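Local coordinates for glutathione S-transferase (Natrialba magadii ATCC 43099, PDB 6GZF), which is a Xi class glutathione transferase of a haloalkaliphilic archaeon, probably acting as a glutathionyl-hydroquinone reductase through a cysteine nucleophile, at residues A[266-280]-A[313-325]. Numbering follows the deposited sequence.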
loop_
_atom_site.group_PDB
_atom_site.type_symbol
_atom_site.label_atom_id
_atom_site.label_comp_id
_atom_site.label_asym_id
_atom_site.label_seq_id
_atom_site.Cartn_x
_atom_site.Cartn_y
_atom_site.Cartn_z
ATOM N N ARG A 266 -11.705 -1.206 8.493
ATOM C CA ARG A 266 -13.130 -1.029 8.238
ATOM C C ARG A 266 -13.804 -2.330 7.800
ATOM O O ARG A 266 -15.031 -2.407 7.742
ATOM C CB ARG A 266 -13.356 0.054 7.180
ATOM C CG ARG A 266 -13.104 -0.396 5.750
ATOM C CD ARG A 266 -13.503 0.687 4.760
ATOM N NE ARG A 266 -13.207 0.313 3.379
ATOM C CZ ARG A 266 -13.385 1.117 2.336
ATOM N NH1 ARG A 266 -13.859 2.342 2.514
ATOM N NH2 ARG A 266 -13.090 0.696 1.113
ATOM N N GLU A 267 -13.004 -3.346 7.495
ATOM C CA GLU A 267 -13.541 -4.643 7.100
ATOM C C GLU A 267 -13.797 -5.541 8.308
ATOM O O GLU A 267 -14.508 -6.540 8.206
ATOM C CB GLU A 267 -12.598 -5.341 6.119
ATOM C CG GLU A 267 -12.659 -4.791 4.704
ATOM C CD GLU A 267 -11.893 -5.646 3.712
ATOM O OE1 GLU A 267 -10.652 -5.729 3.828
ATOM O OE2 GLU A 267 -12.535 -6.236 2.818
ATOM N N PHE A 268 -13.218 -5.182 9.451
ATOM C CA PHE A 268 -13.462 -5.916 10.689
ATOM C C PHE A 268 -14.880 -5.670 11.194
ATOM O O PHE A 268 -15.377 -4.544 11.158
ATOM C CB PHE A 268 -12.443 -5.528 11.763
ATOM C CG PHE A 268 -11.097 -6.172 11.586
ATOM C CD1 PHE A 268 -10.848 -7.435 12.100
ATOM C CD2 PHE A 268 -10.078 -5.516 10.913
ATOM C CE1 PHE A 268 -9.613 -8.032 11.944
ATOM C CE2 PHE A 268 -8.840 -6.111 10.753
ATOM C CZ PHE A 268 -8.607 -7.369 11.270
ATOM N N ASP A 269 -15.524 -6.733 11.668
ATOM C CA ASP A 269 -16.908 -6.660 12.126
ATOM C C ASP A 269 -17.090 -5.736 13.325
ATOM O O ASP A 269 -18.109 -5.053 13.439
ATOM C CB ASP A 269 -17.425 -8.057 12.482
ATOM C CG ASP A 269 -17.494 -8.980 11.282
ATOM O OD1 ASP A 269 -17.734 -8.487 10.160
ATOM O OD2 ASP A 269 -17.312 -10.203 11.462
ATOM N N ASN A 270 -16.105 -5.712 14.216
ATOM C CA ASN A 270 -16.267 -5.029 15.492
ATOM C C ASN A 270 -15.292 -3.874 15.724
ATOM O O ASN A 270 -15.610 -2.937 16.453
ATOM C CB ASN A 270 -16.143 -6.039 16.634
ATOM C CG ASN A 270 -17.118 -7.194 16.496
ATOM O OD1 ASN A 270 -16.744 -8.359 16.638
ATOM N ND2 ASN A 270 -18.375 -6.876 16.213
ATOM N N LEU A 271 -14.114 -3.938 15.112
ATOM C CA LEU A 271 -13.107 -2.895 15.298
ATOM C C LEU A 271 -13.498 -1.589 14.612
ATOM O O LEU A 271 -13.210 -0.503 15.116
ATOM C CB LEU A 271 -11.745 -3.363 14.782
ATOM C CG LEU A 271 -11.044 -4.463 15.578
ATOM C CD1 LEU A 271 -9.757 -4.887 14.885
ATOM C CD2 LEU A 271 -10.762 -3.998 16.998
ATOM N N TRP A 272 -14.151 -1.699 13.460
ATOM C CA TRP A 272 -14.569 -0.523 12.701
ATOM C C TRP A 272 -15.704 0.264 13.372
ATOM O O TRP A 272 -15.642 1.492 13.423
ATOM C CB TRP A 272 -14.968 -0.929 11.277
ATOM C CG TRP A 272 -15.540 0.184 10.432
ATOM C CD1 TRP A 272 -16.671 0.125 9.668
ATOM C CD2 TRP A 272 -15.009 1.508 10.257
ATOM N NE1 TRP A 272 -16.879 1.325 9.033
ATOM C CE2 TRP A 272 -15.875 2.190 9.378
ATOM C CE3 TRP A 272 -13.890 2.183 10.759
ATOM C CZ2 TRP A 272 -15.659 3.512 8.992
ATOM C CZ3 TRP A 272 -13.679 3.495 10.373
ATOM C CH2 TRP A 272 -14.558 4.145 9.498
ATOM N N PRO A 273 -16.748 -0.423 13.884
ATOM C CA PRO A 273 -17.724 0.361 14.651
ATOM C C PRO A 273 -17.122 0.889 15.950
ATOM O O PRO A 273 -17.531 1.937 16.447
ATOM C CB PRO A 273 -18.845 -0.645 14.936
ATOM C CG PRO A 273 -18.667 -1.724 13.922
ATOM C CD PRO A 273 -17.196 -1.815 13.699
ATOM N N TYR A 274 -16.156 0.150 16.487
ATOM C CA TYR A 274 -15.423 0.561 17.678
ATOM C C TYR A 274 -14.656 1.852 17.419
ATOM O O TYR A 274 -14.665 2.767 18.242
ATOM C CB TYR A 274 -14.472 -0.559 18.113
ATOM C CG TYR A 274 -13.479 -0.191 19.192
ATOM C CD1 TYR A 274 -13.857 -0.148 20.527
ATOM C CD2 TYR A 274 -12.153 0.079 18.876
ATOM C CE1 TYR A 274 -12.946 0.174 21.516
ATOM C CE2 TYR A 274 -11.237 0.400 19.857
ATOM C CZ TYR A 274 -11.638 0.447 21.174
ATOM O OH TYR A 274 -10.726 0.768 22.153
ATOM N N LEU A 275 -14.001 1.919 16.265
ATOM C CA LEU A 275 -13.249 3.104 15.867
ATOM C C LEU A 275 -14.179 4.291 15.633
ATOM O O LEU A 275 -13.847 5.428 15.969
ATOM C CB LEU A 275 -12.427 2.816 14.609
ATOM C CG LEU A 275 -11.641 3.979 14.001
ATOM C CD1 LEU A 275 -10.651 4.543 15.004
ATOM C CD2 LEU A 275 -10.928 3.532 12.735
ATOM N N ARG A 276 -15.343 4.021 15.051
ATOM C CA ARG A 276 -16.350 5.055 14.850
ATOM C C ARG A 276 -16.924 5.510 16.187
ATOM O O ARG A 276 -17.258 6.681 16.363
ATOM C CB ARG A 276 -17.469 4.555 13.932
ATOM C CG ARG A 276 -17.146 4.663 12.450
ATOM C CD ARG A 276 -18.295 4.165 11.583
ATOM N NE ARG A 276 -18.388 2.708 11.567
ATOM C CZ ARG A 276 -19.499 2.025 11.826
ATOM N NH1 ARG A 276 -20.622 2.665 12.123
ATOM N NH2 ARG A 276 -19.487 0.700 11.784
ATOM N N ASP A 277 -17.027 4.581 17.131
ATOM C CA ASP A 277 -17.544 4.894 18.458
ATOM C C ASP A 277 -16.578 5.797 19.222
ATOM O O ASP A 277 -16.999 6.639 20.014
ATOM C CB ASP A 277 -17.806 3.609 19.245
ATOM C CG ASP A 277 -18.614 3.850 20.505
ATOM O OD1 ASP A 277 -19.208 4.942 20.635
ATOM O OD2 ASP A 277 -18.659 2.945 21.366
ATOM N N LEU A 278 -15.283 5.621 18.974
ATOM C CA LEU A 278 -14.262 6.433 19.632
ATOM C C LEU A 278 -14.131 7.803 18.978
ATOM O O LEU A 278 -14.031 8.820 19.663
ATOM C CB LEU A 278 -12.910 5.721 19.612
ATOM C CG LEU A 278 -12.823 4.375 20.329
ATOM C CD1 LEU A 278 -11.395 3.858 20.310
ATOM C CD2 LEU A 278 -13.335 4.494 21.751
ATOM N N TYR A 279 -14.126 7.816 17.648
ATOM C CA TYR A 279 -14.004 9.049 16.875
ATOM C C TYR A 279 -15.116 10.035 17.220
ATOM O O TYR A 279 -14.901 11.248 17.236
ATOM C CB TYR A 279 -14.023 8.732 15.375
ATOM C CG TYR A 279 -13.768 9.917 14.465
ATOM C CD1 TYR A 279 -14.802 10.765 14.085
ATOM C CD2 TYR A 279 -12.495 10.174 13.968
ATOM C CE1 TYR A 279 -14.573 11.841 13.247
ATOM C CE2 TYR A 279 -12.258 11.249 13.129
ATOM C CZ TYR A 279 -13.300 12.078 12.772
ATOM O OH TYR A 279 -13.067 13.148 11.938
ATOM N N GLN A 280 -16.301 9.505 17.505
ATOM C CA GLN A 280 -17.475 10.334 17.750
ATOM C C GLN A 280 -17.647 10.689 19.224
ATOM O O GLN A 280 -18.569 11.422 19.584
ATOM C CB GLN A 280 -18.728 9.630 17.230
ATOM C CG GLN A 280 -18.707 9.393 15.727
ATOM C CD GLN A 280 -19.809 8.462 15.266
ATOM O OE1 GLN A 280 -20.760 8.199 16.001
ATOM N NE2 GLN A 280 -19.684 7.955 14.044
ATOM N N GLY A 313 -6.302 7.172 -0.562
ATOM C CA GLY A 313 -6.900 6.413 0.519
ATOM C C GLY A 313 -8.404 6.286 0.378
ATOM O O GLY A 313 -9.003 6.907 -0.501
ATOM N N PRO A 314 -9.026 5.477 1.248
ATOM C CA PRO A 314 -10.468 5.212 1.214
ATOM C C PRO A 314 -11.305 6.419 1.624
ATOM O O PRO A 314 -10.801 7.327 2.282
ATOM C CB PRO A 314 -10.643 4.075 2.232
ATOM C CG PRO A 314 -9.272 3.519 2.451
ATOM C CD PRO A 314 -8.349 4.681 2.282
ATOM N N ASP A 315 -12.575 6.419 1.229
ATOM C CA ASP A 315 -13.514 7.437 1.676
ATOM C C ASP A 315 -14.171 6.961 2.966
ATOM O O ASP A 315 -15.239 6.349 2.944
ATOM C CB ASP A 315 -14.566 7.722 0.601
ATOM C CG ASP A 315 -15.271 9.048 0.812
ATOM O OD1 ASP A 315 -14.634 9.986 1.335
ATOM O OD2 ASP A 315 -16.463 9.154 0.450
ATOM N N LEU A 316 -13.517 7.238 4.090
ATOM C CA LEU A 316 -13.945 6.711 5.380
ATOM C C LEU A 316 -14.981 7.597 6.060
ATOM O O LEU A 316 -14.707 8.749 6.394
ATOM C CB LEU A 316 -12.738 6.529 6.301
ATOM C CG LEU A 316 -11.849 5.320 6.005
ATOM C CD1 LEU A 316 -10.639 5.308 6.923
ATOM C CD2 LEU A 316 -12.642 4.031 6.141
ATOM N N ASP A 317 -16.172 7.045 6.270
ATOM C CA ASP A 317 -17.226 7.756 6.976
ATOM C C ASP A 317 -17.133 7.484 8.472
ATOM O O ASP A 317 -17.837 6.623 8.999
ATOM C CB ASP A 317 -18.602 7.352 6.444
ATOM C CG ASP A 317 -19.696 8.319 6.855
ATOM O OD1 ASP A 317 -19.371 9.469 7.217
ATOM O OD2 ASP A 317 -20.882 7.928 6.814
ATOM N N PHE A 318 -16.251 8.214 9.148
ATOM C CA PHE A 318 -16.093 8.088 10.591
ATOM C C PHE A 318 -17.380 8.467 11.313
ATOM O O PHE A 318 -17.670 7.964 12.399
ATOM C CB PHE A 318 -14.943 8.967 11.089
ATOM C CG PHE A 318 -13.578 8.447 10.736
ATOM C CD1 PHE A 318 -13.107 7.267 11.286
ATOM C CD2 PHE A 318 -12.760 9.150 9.867
ATOM C CE1 PHE A 318 -11.848 6.792 10.969
ATOM C CE2 PHE A 318 -11.499 8.680 9.544
ATOM C CZ PHE A 318 -11.043 7.499 10.096
ATOM N N GLU A 319 -18.149 9.360 10.699
ATOM C CA GLU A 319 -19.373 9.868 11.305
ATOM C C GLU A 319 -20.568 8.955 11.041
ATOM O O GLU A 319 -21.708 9.313 11.340
ATOM C CB GLU A 319 -19.670 11.280 10.793
ATOM C CG GLU A 319 -18.500 12.248 10.922
ATOM C CD GLU A 319 -18.382 12.860 12.308
ATOM O OE1 GLU A 319 -18.977 12.317 13.263
ATOM O OE2 GLU A 319 -17.689 13.891 12.441
ATOM N N ALA A 320 -20.306 7.780 10.476
ATOM C CA ALA A 320 -21.360 6.800 10.233
ATOM C C ALA A 320 -21.838 6.197 11.550
ATOM O O ALA A 320 -21.027 5.872 12.418
ATOM C CB ALA A 320 -20.874 5.710 9.291
ATOM N N PRO A 321 -23.163 6.053 11.703
ATOM C CA PRO A 321 -23.792 5.551 12.930
ATOM C C PRO A 321 -23.317 4.161 13.346
ATOM O O PRO A 321 -22.993 3.329 12.499
ATOM C CB PRO A 321 -25.281 5.518 12.569
ATOM C CG PRO A 321 -25.430 6.543 11.505
ATOM C CD PRO A 321 -24.165 6.460 10.702
ATOM N N HIS A 322 -23.279 3.928 14.653
ATOM C CA HIS A 322 -22.973 2.613 15.199
ATOM C C HIS A 322 -24.106 2.169 16.118
ATOM O O HIS A 322 -25.121 2.856 16.238
ATOM C CB HIS A 322 -21.642 2.632 15.955
ATOM C CG HIS A 322 -21.605 3.607 17.091
ATOM N ND1 HIS A 322 -22.192 3.351 18.311
ATOM C CD2 HIS A 322 -21.051 4.838 17.191
ATOM C CE1 HIS A 322 -22.002 4.383 19.113
ATOM N NE2 HIS A 322 -21.312 5.298 18.459
ATOM N N SER A 323 -23.933 1.022 16.764
ATOM C CA SER A 323 -24.941 0.507 17.683
ATOM C C SER A 323 -24.286 -0.112 18.910
ATOM O O SER A 323 -24.855 -0.991 19.556
ATOM C CB SER A 323 -25.830 -0.524 16.984
ATOM O OG SER A 323 -26.302 -0.031 15.743
ATOM N N ARG A 324 -23.087 0.360 19.230
ATOM C CA ARG A 324 -22.317 -0.207 20.329
ATOM C C ARG A 324 -22.661 0.450 21.661
ATOM O O ARG A 324 -22.053 0.146 22.686
ATOM C CB ARG A 324 -20.820 -0.085 20.043
ATOM C CG ARG A 324 -20.383 -0.857 18.809
ATOM C CD ARG A 324 -18.886 -0.765 18.584
ATOM N NE ARG A 324 -18.134 -1.404 19.659
ATOM C CZ ARG A 324 -17.856 -2.703 19.707
ATOM N NH1 ARG A 324 -18.275 -3.508 18.740
ATOM N NH2 ARG A 324 -17.164 -3.200 20.723
ATOM N N ASP A 325 -23.643 1.346 21.644
ATOM C CA ASP A 325 -24.190 1.896 22.879
ATOM C C ASP A 325 -25.112 0.865 23.523
ATOM O O ASP A 325 -25.532 1.017 24.670
ATOM C CB ASP A 325 -24.939 3.204 22.617
ATOM C CG ASP A 325 -25.806 3.143 21.374
ATOM O OD1 ASP A 325 -26.028 2.031 20.853
ATOM O OD2 ASP A 325 -26.268 4.211 20.919
HETATM O O HOH W 1 -17.070 0.661 20.945
#
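Phe318 lies flat against Tyr279 in an offset stack, ring centroids 4.6 Å apart and planes at 12°. The Phe318 CB sits over the centre of the tyrosine ring, a CH-pi contact. Trp272 completes the aromatic cluster. Its CZ3 is 3.8 Å from Phe318 CE1, with the two rings inclined at 56°. Leu275 CD2 meets the edge of the Phe318 ring.

The Gln280 amide bridges two carbonyls of the 313-325 segment. Its NE2 donates to Phe318 O (2.6 Å), in the carbonyl plane on a lone pair, and to Ala320 O (3.0 Å), from above the plane of the Ala320 carbonyl. Arg276 NH1 reaches Ala320 O from the opposite face of that carbonyl (3.2 Å, nearly straight); the arginine chain bends at chi3 (-76°) to bring it there.

Asp277 CB sits over the face of the His322 ring, a CH-pi contact, and His322 ND1 accepts from Arg324 N. Arg324 lies along Pro273 and Tyr274, and a water joins its NE to Asp277 OD2. Asp277 also forms a salt bridge with Arg229, while Arg324 NH2 bonds to Leu225 O.

The C-terminal tail following helix 290-299 runs back along helix 271-279, from Arg276 toward Pro273, and Leu275 of that helix also packs on helix 238-247.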